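Local coordinates for protein beta-mannosidase (Trichoderma harzianum, PDB 4CVU) that probably hydrolyses beta-mannosidic bonds to release mannose, as expected of a fungal beta-mannosidase of glycoside hydrolase family 2, at residues L79-I82 / A83-W87; F53-A57 / H58-H62; V933-L936 / W937-T940. All coordinates share one frame; numbering follows the deposited sequence.

Contact 1: residues L79-I82 / A83-W87. With NAG (2-acetamido-2-deoxy-beta-D-glucopyranose), chain C.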
loop_
_atom_site.group_PDB
_atom_site.type_symbol
_atom_site.label_atom_id
_atom_site.label_comp_id
_atom_site.label_asym_id
_atom_site.label_seq_id
_atom_site.Cartn_x
_atom_site.Cartn_y
_atom_site.Cartn_z
ATOM N N LEU A 79 -11.911 7.330 -8.210
ATOM C CA LEU A 79 -12.153 6.762 -9.549
ATOM C C LEU A 79 -13.490 7.157 -10.213
ATOM O O LEU A 79 -13.823 6.649 -11.280
ATOM C CB LEU A 79 -12.043 5.237 -9.504
ATOM C CG LEU A 79 -10.674 4.714 -9.075
ATOM C CD1 LEU A 79 -10.705 3.215 -9.157
ATOM C CD2 LEU A 79 -9.543 5.234 -9.951
ATOM N N ARG A 80 -14.229 8.083 -9.606
ATOM C CA ARG A 80 -15.549 8.417 -10.103
ATOM C C ARG A 80 -15.545 9.075 -11.498
ATOM O O ARG A 80 -16.533 8.990 -12.225
ATOM C CB ARG A 80 -16.297 9.283 -9.091
ATOM C CG ARG A 80 -16.806 8.485 -7.922
ATOM C CD ARG A 80 -17.572 9.374 -6.960
ATOM N NE ARG A 80 -18.222 8.577 -5.902
ATOM C CZ ARG A 80 -18.658 9.108 -4.763
ATOM N NH1 ARG A 80 -18.555 10.428 -4.572
ATOM N NH2 ARG A 80 -19.226 8.345 -3.810
ATOM N N TRP A 81 -14.414 9.644 -11.909
ATOM C CA TRP A 81 -14.282 10.123 -13.278
ATOM C C TRP A 81 -14.517 9.050 -14.332
ATOM O O TRP A 81 -14.724 9.361 -15.511
ATOM C CB TRP A 81 -12.906 10.735 -13.512
ATOM C CG TRP A 81 -11.725 9.818 -13.277
ATOM C CD1 TRP A 81 -11.089 9.594 -12.099
ATOM C CD2 TRP A 81 -11.000 9.095 -14.266
ATOM N NE1 TRP A 81 -10.015 8.738 -12.284
ATOM C CE2 TRP A 81 -9.967 8.402 -13.613
ATOM C CE3 TRP A 81 -11.153 8.927 -15.631
ATOM C CZ2 TRP A 81 -9.069 7.572 -14.301
ATOM C CZ3 TRP A 81 -10.266 8.104 -16.315
ATOM C CH2 TRP A 81 -9.242 7.449 -15.655
ATOM N N ILE A 82 -14.434 7.784 -13.938
ATOM C CA ILE A 82 -14.634 6.692 -14.861
ATOM C C ILE A 82 -16.114 6.460 -15.071
ATOM O O ILE A 82 -16.588 6.489 -16.210
ATOM C CB ILE A 82 -13.919 5.401 -14.376
ATOM C CG1 ILE A 82 -12.398 5.588 -14.490
ATOM C CG2 ILE A 82 -14.348 4.208 -15.199
ATOM C CD1 ILE A 82 -11.565 4.550 -13.749
ATOM N N ALA A 83 -16.870 6.262 -13.991
ATOM C CA ALA A 83 -18.316 6.044 -14.125
ATOM C C ALA A 83 -19.023 7.249 -14.783
ATOM O O ALA A 83 -20.082 7.094 -15.362
ATOM C CB ALA A 83 -18.931 5.795 -12.757
ATOM N N ALA A 84 -18.478 8.439 -14.612
ATOM C CA ALA A 84 -19.092 9.643 -15.120
ATOM C C ALA A 84 -19.031 9.845 -16.652
ATOM O O ALA A 84 -19.620 10.787 -17.156
ATOM C CB ALA A 84 -18.568 10.854 -14.380
ATOM N N GLN A 85 -18.298 9.008 -17.380
ATOM C CA GLN A 85 -18.178 9.137 -18.838
ATOM C C GLN A 85 -18.393 7.853 -19.653
ATOM O O GLN A 85 -18.430 6.777 -19.115
ATOM C CB GLN A 85 -16.847 9.745 -19.206
ATOM C CG GLN A 85 -15.691 8.812 -19.020
ATOM C CD GLN A 85 -14.374 9.479 -19.323
ATOM O OE1 GLN A 85 -14.046 9.650 -20.455
ATOM N NE2 GLN A 85 -13.626 9.844 -18.303
ATOM N N ASN A 86 -18.560 7.993 -20.961
ATOM C CA ASN A 86 -18.648 6.863 -21.897
ATOM C C ASN A 86 -17.341 6.133 -22.167
ATOM O O ASN A 86 -16.309 6.728 -22.209
ATOM C CB ASN A 86 -19.199 7.277 -23.264
ATOM C CG ASN A 86 -20.688 7.602 -23.257
ATOM O OD1 ASN A 86 -21.192 8.168 -22.333
ATOM N ND2 ASN A 86 -21.372 7.239 -24.316
ATOM N N TRP A 87 -17.416 4.840 -22.373
ATOM C CA TRP A 87 -16.273 4.037 -22.796
ATOM C C TRP A 87 -16.665 3.225 -24.004
ATOM O O TRP A 87 -17.677 2.573 -24.007
ATOM C CB TRP A 87 -15.792 3.104 -21.647
ATOM C CG TRP A 87 -15.278 3.924 -20.540
ATOM C CD1 TRP A 87 -16.016 4.452 -19.514
ATOM C CD2 TRP A 87 -13.954 4.434 -20.402
ATOM N NE1 TRP A 87 -15.218 5.232 -18.724
ATOM C CE2 TRP A 87 -13.944 5.243 -19.247
ATOM C CE3 TRP A 87 -12.769 4.273 -21.133
ATOM C CZ2 TRP A 87 -12.786 5.894 -18.787
ATOM C CZ3 TRP A 87 -11.616 4.892 -20.678
ATOM C CH2 TRP A 87 -11.631 5.698 -19.508
HETATM C C1 NAG C . -22.746 7.465 -24.505
HETATM C C2 NAG C . -22.914 8.185 -25.867
HETATM C C3 NAG C . -24.389 8.323 -26.217
HETATM C C4 NAG C . -25.144 7.004 -26.068
HETATM C C5 NAG C . -24.812 6.303 -24.725
HETATM C C6 NAG C . -25.415 4.883 -24.638
HETATM C C7 NAG C . -21.122 9.718 -26.433
HETATM C C8 NAG C . -20.533 11.096 -26.374
HETATM N N2 NAG C . -22.297 9.507 -25.847
HETATM O O3 NAG C . -24.484 8.800 -27.551
HETATM O O4 NAG C . -26.534 7.290 -26.119
HETATM O O5 NAG C . -23.411 6.217 -24.531
HETATM O O6 NAG C . -24.748 3.968 -25.492
HETATM O O7 NAG C . -20.515 8.836 -27.002
HETATM O O HOH W 1 -15.972 4.806 -11.424
#
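A single helical turn runs from Arg80 to Ala84, closed by Ala84 N donating to Arg80 O at 3.1 Å, before the chain extends toward the strand that starts at Trp87. The carbonyl oxygen of Ile82, within this turn, is gripped twice. Gln85 N comes from above one face of the carbonyl plane, 3.3 Å from Ile82 O, while the indole NE1 of Trp87 reaches Ile82 O from the opposite face at 3.1 Å. Ile82 O lies in the Trp87 ring plane, so the bond limits rotation of the indole, and Ile82 CG2 packs 4.2 Å from Trp87 CE2. The Gln85 side chain runs alongside Trp81, pointing the same way: CG sits between its own backbone N and carbonyl carbon (chi1 73°), and the extended chain carries NE2 to Trp81 O at 3.0 Å, an almost straight bond (176°) in the amide plane. The same NE2 rests at the edge of the Trp81 ring, 3.8 Å from Trp81 CE3, with ring and amide planes 65° apart. The other end of the amide, Gln85 OE1, accepts from Glu43 N and Asn42 ND2, so both of its polar atoms are used. Trp81 CZ3 meets Trp87 CZ2 at 4.2 Å. A water bridges Leu79 O and Ala83 N. Asn86, pointing away from the turn, bears an N-linked glycan through ND2. This is a helix-to-strand junction of the galactose-binding-like domain of family 2, where the indole of Trp87 ties inner strand 87-91 of the beta-sandwich to the turn, and Gln85 links the turn to Asn42 and Glu43.

Contact 2: residues F53-A57 / H58-H62. With CD (cadmium ion), chain M.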
loop_
_atom_site.group_PDB
_atom_site.type_symbol
_atom_site.label_atom_id
_atom_site.label_comp_id
_atom_site.label_asym_id
_atom_site.label_seq_id
_atom_site.Cartn_x
_atom_site.Cartn_y
_atom_site.Cartn_z
ATOM N N PHE A 53 -12.264 -8.823 -24.124
ATOM C CA PHE A 53 -13.677 -9.224 -24.234
ATOM C C PHE A 53 -13.722 -10.671 -23.776
ATOM O O PHE A 53 -13.051 -11.538 -24.365
ATOM C CB PHE A 53 -14.137 -9.081 -25.691
ATOM C CG PHE A 53 -15.629 -9.088 -25.890
ATOM C CD1 PHE A 53 -16.412 -10.165 -25.472
ATOM C CD2 PHE A 53 -16.255 -8.052 -26.596
ATOM C CE1 PHE A 53 -17.789 -10.178 -25.694
ATOM C CE2 PHE A 53 -17.617 -8.052 -26.815
ATOM C CZ PHE A 53 -18.391 -9.124 -26.363
ATOM N N PRO A 54 -14.474 -10.959 -22.720
ATOM C CA PRO A 54 -15.261 -10.070 -21.848
ATOM C C PRO A 54 -14.401 -9.225 -20.869
ATOM O O PRO A 54 -13.371 -9.675 -20.409
ATOM C CB PRO A 54 -16.124 -11.042 -21.042
ATOM C CG PRO A 54 -15.945 -12.403 -21.635
ATOM C CD PRO A 54 -14.644 -12.385 -22.375
ATOM N N SER A 55 -14.846 -8.007 -20.583
ATOM C CA SER A 55 -14.252 -7.154 -19.568
ATOM C C SER A 55 -15.160 -5.982 -19.189
ATOM O O SER A 55 -16.252 -5.855 -19.686
ATOM C CB SER A 55 -12.935 -6.583 -20.076
ATOM O OG SER A 55 -12.165 -6.072 -19.006
ATOM N N GLN A 56 -14.653 -5.119 -18.313
ATOM C CA GLN A 56 -15.219 -3.815 -18.070
ATOM C C GLN A 56 -14.090 -2.794 -18.027
ATOM O O GLN A 56 -12.962 -3.133 -17.743
ATOM C CB GLN A 56 -15.982 -3.806 -16.752
ATOM C CG GLN A 56 -17.262 -4.623 -16.755
ATOM C CD GLN A 56 -17.678 -5.092 -15.354
ATOM O OE1 GLN A 56 -16.825 -5.353 -14.516
ATOM N NE2 GLN A 56 -18.997 -5.181 -15.094
ATOM N N ALA A 57 -14.401 -1.535 -18.290
ATOM C CA ALA A 57 -13.396 -0.506 -18.486
ATOM C C ALA A 57 -12.422 -0.309 -17.310
ATOM O O ALA A 57 -11.222 -0.152 -17.540
ATOM C CB ALA A 57 -14.069 0.822 -18.863
ATOM N N HIS A 58 -12.923 -0.342 -16.067
ATOM C CA HIS A 58 -12.023 -0.304 -14.883
ATOM C C HIS A 58 -10.921 -1.355 -14.995
ATOM O O HIS A 58 -9.739 -1.071 -14.711
ATOM C CB HIS A 58 -12.768 -0.527 -13.589
ATOM C CG HIS A 58 -13.726 0.555 -13.265
ATOM N ND1 HIS A 58 -14.926 0.700 -13.921
ATOM C CD2 HIS A 58 -13.670 1.542 -12.345
ATOM C CE1 HIS A 58 -15.558 1.751 -13.430
ATOM N NE2 HIS A 58 -14.812 2.275 -12.471
ATOM N N LEU A 59 -11.280 -2.555 -15.420
ATOM C CA LEU A 59 -10.291 -3.635 -15.464
ATOM C C LEU A 59 -9.254 -3.397 -16.580
ATOM O O LEU A 59 -8.087 -3.673 -16.384
ATOM C CB LEU A 59 -10.941 -5.028 -15.594
ATOM C CG LEU A 59 -11.996 -5.364 -14.520
ATOM C CD1 LEU A 59 -12.626 -6.713 -14.852
ATOM C CD2 LEU A 59 -11.416 -5.307 -13.102
ATOM N N ASP A 60 -9.677 -2.884 -17.728
ATOM C CA ASP A 60 -8.734 -2.681 -18.852
ATOM C C ASP A 60 -7.824 -1.470 -18.594
ATOM O O ASP A 60 -6.626 -1.491 -18.946
ATOM C CB ASP A 60 -9.488 -2.558 -20.175
ATOM C CG ASP A 60 -10.214 -3.845 -20.563
ATOM O OD1 ASP A 60 -9.843 -4.931 -20.090
ATOM O OD2 ASP A 60 -11.181 -3.767 -21.333
ATOM N N LEU A 61 -8.383 -0.427 -17.952
ATOM C CA LEU A 61 -7.618 0.708 -17.434
ATOM C C LEU A 61 -6.565 0.319 -16.377
ATOM O O LEU A 61 -5.443 0.817 -16.413
ATOM C CB LEU A 61 -8.563 1.760 -16.821
ATOM C CG LEU A 61 -9.452 2.541 -17.810
ATOM C CD1 LEU A 61 -10.550 3.301 -17.079
ATOM C CD2 LEU A 61 -8.645 3.476 -18.677
ATOM N N HIS A 62 -6.932 -0.544 -15.435
ATOM C CA HIS A 62 -5.994 -1.041 -14.442
ATOM C C HIS A 62 -4.906 -1.868 -15.112
ATOM O O HIS A 62 -3.743 -1.678 -14.819
ATOM C CB HIS A 62 -6.688 -1.868 -13.387
ATOM C CG HIS A 62 -5.754 -2.468 -12.397
ATOM N ND1 HIS A 62 -4.924 -1.700 -11.631
ATOM C CD2 HIS A 62 -5.536 -3.749 -12.013
ATOM C CE1 HIS A 62 -4.233 -2.463 -10.817
ATOM N NE2 HIS A 62 -4.558 -3.706 -11.062
HETATM CD CD CD M . -3.667 -5.612 -10.168
HETATM O O HOH W 2 -2.047 -5.540 -11.618
HETATM O O HOH W 3 -4.737 -7.508 -11.488
HETATM O O HOH W 4 -5.187 -5.697 -8.594
#
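Gln56 O takes two backbone N-H groups from the first turn of helix 57-63: Asp60 N at 3.3 Å, and Leu59 N at 2.9 Å, a weak bond bent to 128°. Gln56 is thus the N-cap of a helix of the galactose-binding-like domain, and the next regular bond, Leu61 N to Ala57 O, is straight. Ahead of the cap, Ser55 OG donates to Asp60 OD1 at 2.8 Å, coming down from above the carboxylate plane. The hydroxyl gets there because it is turned anti to the serine nitrogen (chi1 -163°), which puts it beside the carbonyl carbon and within reach of the Asp60 carboxylate. Asp60 OD2 is held by Tyr89 OH on strand 87-91 and weakly by Lys52 N, so the buried carboxylate joins loop, helix and strand. Were an alanine here, Ser55 OG and Tyr89 OH would probably each lose an acceptor oxygen, with the serine hydroxyl set free to turn. Leu61 CG comes within 3.2 Å of Ala57 O, and His58 meets the ring of Phe395. At the far end of this stretch His62 binds cadmium through NE2 at 2.3 Å; with ND1 bonded to Ile67 O, the ring is held at both nitrogens, which limits its rotation. Glu613 of the second subunit shares the ion through OE2, and three waters join in, water 4 lying 2.2 Å from the cadmium.

Contact 3: residues V933-L936 / W937-T940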
loop_
_atom_site.group_PDB
_atom_site.type_symbol
_atom_site.label_atom_id
_atom_site.label_comp_id
_atom_site.label_asym_id
_atom_site.label_seq_id
_atom_site.Cartn_x
_atom_site.Cartn_y
_atom_site.Cartn_z
ATOM N N VAL A 933 -0.215 -19.105 16.896
ATOM C CA VAL A 933 -1.389 -19.440 17.746
ATOM C C VAL A 933 -1.536 -18.425 18.871
ATOM O O VAL A 933 -0.561 -17.862 19.338
ATOM C CB VAL A 933 -1.316 -20.902 18.274
ATOM C CG1 VAL A 933 -0.145 -21.132 19.218
ATOM C CG2 VAL A 933 -2.632 -21.315 18.988
ATOM N N GLU A 934 -2.767 -18.197 19.357
ATOM C CA GLU A 934 -2.945 -17.222 20.395
ATOM C C GLU A 934 -4.236 -17.594 21.046
ATOM O O GLU A 934 -4.881 -18.531 20.593
ATOM C CB GLU A 934 -3.086 -15.806 19.813
ATOM C CG GLU A 934 -4.440 -15.547 19.147
ATOM C CD GLU A 934 -4.447 -14.252 18.370
ATOM O OE1 GLU A 934 -3.636 -14.111 17.384
ATOM O OE2 GLU A 934 -5.235 -13.346 18.752
ATOM N N SER A 935 -4.569 -16.860 22.107
ATOM C CA SER A 935 -5.853 -17.050 22.828
ATOM C C SER A 935 -6.400 -15.738 23.373
ATOM O O SER A 935 -5.815 -14.672 23.273
ATOM C CB SER A 935 -5.661 -18.079 23.958
ATOM O OG SER A 935 -4.934 -17.560 25.095
ATOM N N LEU A 936 -7.524 -15.818 24.060
ATOM C CA LEU A 936 -8.075 -14.647 24.659
ATOM C C LEU A 936 -7.071 -13.898 25.506
ATOM O O LEU A 936 -7.069 -12.642 25.537
ATOM C CB LEU A 936 -9.243 -15.101 25.554
ATOM C CG LEU A 936 -10.194 -14.027 26.018
ATOM C CD1 LEU A 936 -11.083 -13.491 24.900
ATOM C CD2 LEU A 936 -11.054 -14.633 27.132
ATOM N N TRP A 937 -6.246 -14.644 26.245
ATOM C CA TRP A 937 -5.217 -14.049 27.103
ATOM C C TRP A 937 -4.391 -13.016 26.369
ATOM O O TRP A 937 -4.020 -11.984 26.916
ATOM C CB TRP A 937 -4.303 -15.165 27.666
ATOM C CG TRP A 937 -3.010 -14.682 28.238
ATOM C CD1 TRP A 937 -1.772 -14.706 27.629
ATOM C CD2 TRP A 937 -2.825 -14.070 29.507
ATOM N NE1 TRP A 937 -0.848 -14.152 28.449
ATOM C CE2 TRP A 937 -1.457 -13.745 29.610
ATOM C CE3 TRP A 937 -3.686 -13.756 30.564
ATOM C CZ2 TRP A 937 -0.909 -13.125 30.742
ATOM C CZ3 TRP A 937 -3.153 -13.133 31.698
ATOM C CH2 TRP A 937 -1.764 -12.825 31.780
ATOM N N ASP A 938 -4.111 -13.281 25.102
ATOM C CA ASP A 938 -3.178 -12.413 24.380
ATOM C C ASP A 938 -3.791 -11.043 24.029
ATOM O O ASP A 938 -3.056 -10.110 23.778
ATOM C CB ASP A 938 -2.695 -13.103 23.116
ATOM C CG ASP A 938 -1.805 -14.266 23.428
ATOM O OD1 ASP A 938 -0.724 -14.036 23.992
ATOM O OD2 ASP A 938 -2.197 -15.405 23.135
ATOM N N LEU A 939 -5.121 -10.917 24.074
ATOM C CA LEU A 939 -5.762 -9.611 23.874
ATOM C C LEU A 939 -5.407 -8.624 24.996
ATOM O O LEU A 939 -5.464 -7.423 24.786
ATOM C CB LEU A 939 -7.283 -9.738 23.794
ATOM C CG LEU A 939 -7.885 -10.573 22.650
ATOM C CD1 LEU A 939 -9.392 -10.492 22.699
ATOM C CD2 LEU A 939 -7.397 -10.070 21.309
ATOM N N THR A 940 -5.005 -9.151 26.148
ATOM C CA THR A 940 -4.913 -8.404 27.398
ATOM C C THR A 940 -3.466 -7.977 27.717
ATOM O O THR A 940 -3.261 -7.207 28.636
ATOM C CB THR A 940 -5.508 -9.250 28.569
ATOM O OG1 THR A 940 -4.516 -10.131 29.131
ATOM C CG2 THR A 940 -6.717 -10.125 28.097
HETATM O O HOH W 5 -2.327 -17.397 24.764
#
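Ser935 and Asp938 exchange two bonds: Ser935 N donates to Asp938 OD2 at 3.0 Å, using the anti lone pair of that oxygen, and Asp938 N donates to Ser935 O at 2.9 Å. A water 2.6 Å from Asp938 OD2 is also hydrogen-bonded to Ser935 OG, and Ser935 OG weakly accepts from Trp937 N. The carboxylate is carried back to the serine by an aspartate CG set anti to its own carbonyl carbon (chi1 -69°). The bond from Ser935 N resembles one half of a capping box; the other half, from Asp938 N to the serine hydroxyl, is not made. The pair sits where the last strand of the C-terminal Ig-fold domain, 932-934, gives way to turns closed by i to i+3 bonds, the second being Leu939 N to Leu936 O at 3.0 Å. Trp937 O accepts both Thr940 N and Thr940 OG1, the hydroxyl at 2.9 Å from Trp937 O, in the carbonyl plane and on a lone pair. That hydroxyl also stands over one face of the Trp937 indole, toward its rim. Outward from the turn, Leu936 CD1 meets Leu939 CD1 at 4.1 Å, and both leucines pack on Leu677 of helix 664-692.

Overall arrangement
Contacts 1 and 2 belong to one domain and touch directly: Ile82 CG2 lies 3.3 Å from His58 CE1, and Trp87 packs on Ala57 and Leu61, so helix 57-63 packs against both Ile82 of the turn and Trp87 of the strand in a buried, largely apolar interface. Contact 3 stands apart in the C-terminal Ig-fold domain, its centre about 46 Å from that of contact 1, and is only partly buried. The chemistry follows the place. Contact 1 carries a glycan-bearing asparagine, contact 2 reaches from a buried carboxylate to an intersubunit cadmium ion, and contact 3 relies on an aspartate with a water and on leucines set against helix 664-692.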